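Local coordinates for protein putative thiosugar synthase (Amycolatopsis orientalis, PDB 4N6E) that probably works as a thiosugar synthase related to the thiazole synthase ThiG, taking its sulfur from a carrier protein of the ThiS/MoaD family, at residues I26-E31 with A46-F51; G82-A87 with R95-L100. One frame throughout, in Å; residues are numbered along the deposited sequence.

All four segments belong to one (βα)8 barrel, and the two contacts follow each other along the chain, contact 1 closing before contact 2 opens. From the N terminus, strand 26-28 and the turn after it run into helix 36-46, and contact 1 closes that loop by bringing A46-F51 back against I26-E31, at the seam between the first and second barrel strands. The chain then returns through strand 79-83, next to strand 50-54 in the sheet. Contact 2 closes the shorter loop after it, laying G82-A87 against helix 90-104. The two meet directly where E31 CG packs on F86 CZ at 3.8 Å, with their centres about 18 Å apart.

Contact 1 of 2, residues I26-E31 with A46-F51; sequences ILVGIE and AGADVF
L27 drops one methyl into the fork of V50: L27 CD2 sits 3.8 Å from V50 CG1 and about as far from V50 CB and CG2, so the leucine tip fills the notch between the two valine methyls. The side chains cross obliquely. Along the strand, I26 and V28 make the complementary hollow. The A46 methyl pushes into the gap between them, with A46 CB 3.7 Å from V28 CG2 and 4.2 Å from I26 CG2, while the CG1-CD1 arm of I26 leads away. V28 CG2, anti to its carbonyl carbon, also reaches A48 CB. At the other end I30 and F51 meet at about a right angle, I30 CD1 coming obliquely onto the CD1-CE1 side of the ring.

The backbones never bond directly; three waters fill the seam. One donates to I26 O and accepts from D49 N, a second donates to both V28 O and V50 O, and the third accepts from V28 N while donating to V50 O at 2.8 Å. V50 O therefore takes two water bonds. This is where the barrel closes, strand 26-28 against strand 50-54. L27 and G29 are bonded to strand 213-216 on the other flank and D49 and F51 to T79, while V42 and L43 of helix 36-46 back V28, and M233 of helix 226-245 backs I26.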
ATOM      1  N   ILE A  26       3.377  -0.634  12.237  1.00 30.33           N
ATOM      2  CA  ILE A  26       4.752  -0.846  11.821  1.00 30.45           C
ATOM      3  C   ILE A  26       5.572  -0.873  13.105  1.00 31.59           C
ATOM      4  O   ILE A  26       5.502   0.062  13.923  1.00 30.21           O
ATOM      5  CB  ILE A  26       5.281   0.340  10.988  1.00 30.66           C
ATOM      6  CG1 ILE A  26       4.553   0.472   9.649  1.00 31.99           C
ATOM      7  CG2 ILE A  26       6.770   0.212  10.760  1.00 31.18           C
ATOM      8  CD1 ILE A  26       4.895  -0.605   8.635  1.00 33.02           C
ATOM      9  N   LEU A  27       6.338  -1.941  13.286  1.00 31.94           N
ATOM     10  CA  LEU A  27       7.410  -1.929  14.258  1.00 32.45           C
ATOM     11  C   LEU A  27       8.727  -1.748  13.538  1.00 29.89           C
ATOM     12  O   LEU A  27       8.845  -2.133  12.386  1.00 32.36           O
ATOM     13  CB  LEU A  27       7.416  -3.207  15.086  1.00 34.74           C
ATOM     14  CG  LEU A  27       6.253  -3.330  16.075  1.00 35.95           C
ATOM     15  CD1 LEU A  27       5.245  -4.337  15.553  1.00 37.07           C
ATOM     16  CD2 LEU A  27       6.774  -3.786  17.419  1.00 36.47           C
ATOM     17  N   VAL A  28       9.711  -1.175  14.231  1.00 28.36           N
ATOM     18  CA  VAL A  28      10.974  -0.759  13.631  1.00 28.24           C
ATOM     19  C   VAL A  28      12.149  -1.211  14.471  1.00 28.59           C
ATOM     20  O   VAL A  28      12.305  -0.790  15.603  1.00 29.51           O
ATOM     21  CB  VAL A  28      11.051   0.783  13.510  1.00 27.59           C
ATOM     22  CG1 VAL A  28      12.361   1.234  12.882  1.00 26.36           C
ATOM     23  CG2 VAL A  28       9.880   1.300  12.695  1.00 28.60           C
ATOM     24  N   GLY A  29      12.986  -2.056  13.895  1.00 29.48           N
ATOM     25  CA  GLY A  29      14.199  -2.495  14.553  1.00 30.87           C
ATOM     26  C   GLY A  29      15.309  -1.523  14.232  1.00 31.00           C
ATOM     27  O   GLY A  29      15.403  -1.044  13.108  1.00 29.15           O
ATOM     28  N   ILE A  30      16.166  -1.268  15.217  1.00 31.62           N
ATOM     29  CA  ILE A  30      17.027  -0.100  15.196  1.00 32.84           C
ATOM     30  C   ILE A  30      18.508  -0.399  15.436  1.00 34.65           C
ATOM     31  O   ILE A  30      19.298   0.524  15.657  1.00 35.55           O
ATOM     32  CB  ILE A  30      16.508   0.958  16.211  1.00 33.07           C
ATOM     33  CG1 ILE A  30      16.304   0.339  17.598  1.00 34.22           C
ATOM     34  CG2 ILE A  30      15.192   1.554  15.725  1.00 33.56           C
ATOM     35  CD1 ILE A  30      16.068   1.329  18.721  1.00 33.30           C
ATOM     36  N   GLU A  31      18.900  -1.670  15.360  1.00 38.18           N
ATOM     37  CA  GLU A  31      20.261  -2.066  15.735  1.00 39.46           C
ATOM     38  C   GLU A  31      21.337  -1.755  14.680  1.00 39.93           C
ATOM     39  O   GLU A  31      22.531  -1.831  14.981  1.00 39.77           O
ATOM     40  CB  GLU A  31      20.305  -3.543  16.145  1.00 40.24           C
ATOM     41  CG  GLU A  31      20.724  -4.548  15.071  1.00 42.33           C
ATOM     42  CD  GLU A  31      19.671  -4.799  14.024  1.00 44.39           C
ATOM     43  OE1 GLU A  31      19.901  -5.670  13.149  1.00 49.40           O
ATOM     44  OE2 GLU A  31      18.621  -4.136  14.066  1.00 45.45           O
ATOM     45  N   ALA A  46       7.953   6.605  10.856  1.00 34.20           N
ATOM     46  CA  ALA A  46       7.234   5.330  10.793  1.00 32.42           C
ATOM     47  C   ALA A  46       6.009   5.323  11.697  1.00 33.35           C
ATOM     48  O   ALA A  46       5.188   4.402  11.620  1.00 31.35           O
ATOM     49  CB  ALA A  46       8.140   4.182  11.156  1.00 31.39           C
ATOM     50  N   GLY A  47       5.901   6.342  12.556  1.00 34.38           N
ATOM     51  CA  GLY A  47       4.839   6.427  13.554  1.00 33.94           C
ATOM     52  C   GLY A  47       4.981   5.406  14.659  1.00 34.83           C
ATOM     53  O   GLY A  47       3.994   5.060  15.316  1.00 35.73           O
ATOM     54  N   ALA A  48       6.199   4.916  14.872  1.00 35.01           N
ATOM     55  CA  ALA A  48       6.431   3.829  15.835  1.00 36.73           C
ATOM     56  C   ALA A  48       6.099   4.218  17.277  1.00 37.06           C
ATOM     57  O   ALA A  48       6.328   5.346  17.686  1.00 37.51           O
ATOM     58  CB  ALA A  48       7.877   3.373  15.758  1.00 37.77           C
ATOM     59  N   ASP A  49       5.555   3.275  18.037  1.00 38.84           N
ATOM     60  CA  ASP A  49       5.326   3.464  19.467  1.00 37.58           C
ATOM     61  C   ASP A  49       6.021   2.384  20.318  1.00 36.92           C
ATOM     62  O   ASP A  49       5.796   2.317  21.541  1.00 35.98           O
ATOM     63  CB  ASP A  49       3.818   3.518  19.754  1.00 40.56           C
ATOM     64  CG  ASP A  49       3.079   2.276  19.278  1.00 41.82           C
ATOM     65  OD1 ASP A  49       3.648   1.171  19.376  1.00 44.19           O
ATOM     66  OD2 ASP A  49       1.928   2.399  18.815  1.00 43.15           O
ATOM     67  N   VAL A  50       6.878   1.574  19.674  1.00 34.39           N
ATOM     68  CA  VAL A  50       7.672   0.532  20.345  1.00 33.57           C
ATOM     69  C   VAL A  50       9.186   0.757  20.217  1.00 33.39           C
ATOM     70  O   VAL A  50       9.714   0.937  19.121  1.00 35.73           O
ATOM     71  CB  VAL A  50       7.326  -0.860  19.789  1.00 33.07           C
ATOM     72  CG1 VAL A  50       8.265  -1.918  20.334  1.00 34.95           C
ATOM     73  CG2 VAL A  50       5.890  -1.227  20.131  1.00 33.59           C
ATOM     74  N   PHE A  51       9.885   0.724  21.343  1.00 32.82           N
ATOM     75  CA  PHE A  51      11.336   0.912  21.374  1.00 30.86           C
ATOM     76  C   PHE A  51      12.006  -0.404  21.747  1.00 30.74           C
ATOM     77  O   PHE A  51      11.700  -0.975  22.790  1.00 30.89           O
ATOM     78  CB  PHE A  51      11.701   1.979  22.398  1.00 31.38           C
ATOM     79  CG  PHE A  51      13.173   2.243  22.494  1.00 31.41           C
ATOM     80  CD1 PHE A  51      13.868   2.730  21.408  1.00 32.70           C
ATOM     81  CD2 PHE A  51      13.852   2.007  23.663  1.00 32.21           C
ATOM     82  CE1 PHE A  51      15.234   2.958  21.472  1.00 34.37           C
ATOM     83  CE2 PHE A  51      15.213   2.245  23.748  1.00 34.98           C
ATOM     84  CZ  PHE A  51      15.909   2.719  22.647  1.00 35.53           C
TER
HETATM   85  O   HOH W   1       5.826   0.422  16.739  1.00 24.54           O
HETATM   86  O   HOH W   2      12.483   0.539  18.096  1.00 30.95           O
HETATM   87  O   HOH W   3       8.893   0.109  16.593  1.00 35.22           O

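Contact 2 of 2, residues G82-A87 with R95-L100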
ATOM      1  N   GLY A  82      12.182  -6.001  24.958  1.00 32.63           N
ATOM      2  CA  GLY A  82      13.521  -6.539  24.887  1.00 31.85           C
ATOM      3  C   GLY A  82      13.606  -7.414  23.670  1.00 30.59           C
ATOM      4  O   GLY A  82      12.588  -7.930  23.209  1.00 29.36           O
ATOM      5  N   THR A  83      14.806  -7.592  23.136  1.00 29.13           N
ATOM      6  CA  THR A  83      14.979  -8.650  22.151  1.00 29.28           C
ATOM      7  C   THR A  83      16.219  -9.449  22.453  1.00 28.60           C
ATOM      8  O   THR A  83      17.147  -8.921  23.052  1.00 29.15           O
ATOM      9  CB  THR A  83      15.052  -8.111  20.712  1.00 28.83           C
ATOM     10  OG1 THR A  83      15.121  -9.220  19.822  1.00 30.34           O
ATOM     11  CG2 THR A  83      16.284  -7.260  20.507  1.00 28.92           C
ATOM     12  N   THR A  84      16.214 -10.709  22.015  1.00 28.38           N
ATOM     13  CA  THR A  84      17.319 -11.636  22.172  1.00 27.96           C
ATOM     14  C   THR A  84      17.899 -11.999  20.810  1.00 29.15           C
ATOM     15  O   THR A  84      18.507 -13.064  20.664  1.00 30.16           O
ATOM     16  CB  THR A  84      16.844 -12.922  22.879  1.00 29.66           C
ATOM     17  OG1 THR A  84      15.908 -13.645  22.054  1.00 28.50           O
ATOM     18  CG2 THR A  84      16.176 -12.583  24.194  1.00 29.68           C
ATOM     19  N   SER A  85      17.724 -11.119  19.821  1.00 29.65           N
ATOM     20  CA  SER A  85      18.128 -11.411  18.433  1.00 32.18           C
ATOM     21  C   SER A  85      19.639 -11.419  18.153  1.00 34.59           C
ATOM     22  O   SER A  85      20.047 -11.923  17.113  1.00 34.63           O
ATOM     23  CB  SER A  85      17.430 -10.462  17.429  1.00 34.22           C
ATOM     24  OG  SER A  85      17.697  -9.077  17.678  1.00 34.12           O
ATOM     25  N   PHE A  86      20.479 -10.885  19.044  1.00 38.37           N
ATOM     26  CA  PHE A  86      21.936 -11.064  18.869  1.00 40.54           C
ATOM     27  C   PHE A  86      22.400 -12.443  19.342  1.00 43.53           C
ATOM     28  O   PHE A  86      23.495 -12.879  18.974  1.00 47.07           O
ATOM     29  CB  PHE A  86      22.777 -10.004  19.602  1.00 40.84           C
ATOM     30  CG  PHE A  86      22.672  -8.607  19.044  1.00 40.21           C
ATOM     31  CD1 PHE A  86      22.652  -8.366  17.672  1.00 40.82           C
ATOM     32  CD2 PHE A  86      22.633  -7.513  19.909  1.00 39.94           C
ATOM     33  CE1 PHE A  86      22.567  -7.064  17.181  1.00 40.19           C
ATOM     34  CE2 PHE A  86      22.545  -6.208  19.418  1.00 39.16           C
ATOM     35  CZ  PHE A  86      22.509  -5.988  18.058  1.00 38.82           C
ATOM     36  N   ALA A  87      21.608 -13.129  20.162  1.00 42.24           N
ATOM     37  CA  ALA A  87      22.059 -14.417  20.718  1.00 44.54           C
ATOM     38  C   ALA A  87      22.138 -15.470  19.618  1.00 43.82           C
ATOM     39  O   ALA A  87      21.384 -15.396  18.668  1.00 48.52           O
ATOM     40  CB  ALA A  87      21.129 -14.879  21.836  1.00 44.21           C
ATOM     41  N   ARG A  95      19.459 -16.179  28.842  1.00 30.68           N
ATOM     42  CA  ARG A  95      20.339 -15.315  29.624  1.00 31.74           C
ATOM     43  C   ARG A  95      20.125 -13.829  29.315  1.00 31.40           C
ATOM     44  O   ARG A  95      19.906 -13.034  30.236  1.00 30.17           O
ATOM     45  CB  ARG A  95      21.804 -15.694  29.396  1.00 36.64           C
ATOM     46  CG  ARG A  95      22.780 -14.827  30.178  1.00 40.18           C
ATOM     47  CD  ARG A  95      24.100 -15.512  30.433  1.00 44.94           C
ATOM     48  NE  ARG A  95      24.757 -14.913  31.596  1.00 49.86           N
ATOM     49  CZ  ARG A  95      25.598 -13.882  31.551  1.00 55.14           C
ATOM     50  NH1 ARG A  95      26.123 -13.418  32.682  1.00 56.76           N
ATOM     51  NH2 ARG A  95      25.926 -13.310  30.390  1.00 56.65           N
ATOM     52  N   SER A  96      20.191 -13.451  28.033  1.00 30.73           N
ATOM     53  CA  SER A  96      19.880 -12.067  27.628  1.00 31.81           C
ATOM     54  C   SER A  96      18.451 -11.615  28.048  1.00 31.88           C
ATOM     55  O   SER A  96      18.258 -10.485  28.536  1.00 29.80           O
ATOM     56  CB  SER A  96      20.075 -11.890  26.114  1.00 33.39           C
ATOM     57  OG  SER A  96      21.441 -11.632  25.782  1.00 35.65           O
ATOM     58  N   ALA A  97      17.453 -12.483  27.871  1.00 30.37           N
ATOM     59  CA  ALA A  97      16.092 -12.149  28.326  1.00 31.85           C
ATOM     60  C   ALA A  97      16.053 -11.822  29.830  1.00 31.60           C
ATOM     61  O   ALA A  97      15.408 -10.864  30.261  1.00 29.13           O
ATOM     62  CB  ALA A  97      15.117 -13.272  28.008  1.00 31.22           C
ATOM     63  N   ARG A  98      16.761 -12.616  30.621  1.00 32.27           N
ATOM     64  CA  ARG A  98      16.787 -12.406  32.069  1.00 33.45           C
ATOM     65  C   ARG A  98      17.700 -11.257  32.491  1.00 33.58           C
ATOM     66  O   ARG A  98      17.529 -10.703  33.567  1.00 33.79           O
ATOM     67  CB  ARG A  98      17.185 -13.698  32.768  1.00 33.69           C
ATOM     68  CG  ARG A  98      16.147 -14.766  32.549  1.00 34.10           C
ATOM     69  CD  ARG A  98      16.547 -16.122  33.058  1.00 34.33           C
ATOM     70  NE  ARG A  98      15.358 -16.968  32.973  1.00 36.09           N
ATOM     71  CZ  ARG A  98      15.277 -18.170  32.405  1.00 35.46           C
ATOM     72  NH1 ARG A  98      16.336 -18.759  31.887  1.00 33.27           N
ATOM     73  NH2 ARG A  98      14.096 -18.792  32.378  1.00 38.21           N
ATOM     74  N   ILE A  99      18.665 -10.893  31.656  1.00 33.82           N
ATOM     75  CA  ILE A  99      19.450  -9.694  31.928  1.00 34.86           C
ATOM     76  C   ILE A  99      18.601  -8.445  31.658  1.00 36.58           C
ATOM     77  O   ILE A  99      18.692  -7.444  32.389  1.00 37.84           O
ATOM     78  CB  ILE A  99      20.723  -9.650  31.087  1.00 33.60           C
ATOM     79  CG1 ILE A  99      21.727 -10.651  31.625  1.00 33.29           C
ATOM     80  CG2 ILE A  99      21.317  -8.252  31.082  1.00 34.75           C
ATOM     81  CD1 ILE A  99      22.893 -10.898  30.690  1.00 34.10           C
ATOM     82  N   LEU A 100      17.775  -8.506  30.619  1.00 35.17           N
ATOM     83  CA  LEU A 100      16.912  -7.372  30.284  1.00 35.36           C
ATOM     84  C   LEU A 100      15.843  -7.155  31.333  1.00 35.73           C
ATOM     85  O   LEU A 100      15.470  -6.017  31.621  1.00 36.98           O
ATOM     86  CB  LEU A 100      16.286  -7.544  28.899  1.00 33.62           C
ATOM     87  CG  LEU A 100      17.311  -7.481  27.766  1.00 33.36           C
ATOM     88  CD1 LEU A 100      16.748  -8.049  26.477  1.00 33.19           C
ATOM     89  CD2 LEU A 100      17.791  -6.050  27.562  1.00 34.42           C
TER
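Within the β-α-β crossover formed by strand 79-83, helix 90-104 and strand 108-111, one unit of the TIM barrel, L100 and A97 of the helix pack onto G82 and T83 at the strand's end and onto T84 just beyond it. L100 leads with a single methyl: L100 CD1 lies 3.6 Å from T83 O and 3.9 Å from G82 CA. Because G82 has no side chain, the leucine methyl settles directly on the strand backbone, and T83 keeps its side chain turned from the helix. One turn earlier the roles reverse, and T84 supplies the bump. T84 CG2 packs over the helix backbone, 3.9 Å from A97 N and 4.0 Å from A97 CB, with S96 CB further off at 4.4 Å.

The first torsion of T84 divides its two branches. With OG1 between the backbone N and the carbonyl carbon (chi1 66°), the methyl turns to the helix and the hydroxyl reaches D112 O, just past the third element of the unit. L109 and L111 of strand 108-111 also touch T84, and A97 packs on L109, so the hydrophobic seam runs across all three elements.

Beyond T84 the chain turns at the C-terminal end of the strand, the side where TIM-barrel active sites lie. There S85 OG is hydrogen-bonded to G90 OXT, the C terminus of the ThiS/MoaD-family chain, consistent with a loop that receives the carrier's tail. A type I turn spans T84 to A87, closed by A87 N to T84 O at 3.1 Å. Overlapping its start, T83 makes an ST turn: T83 OG1, also bonded to K110 O, accepts from S85 N at 3.2 Å, with a bent N-H...O angle of 137°.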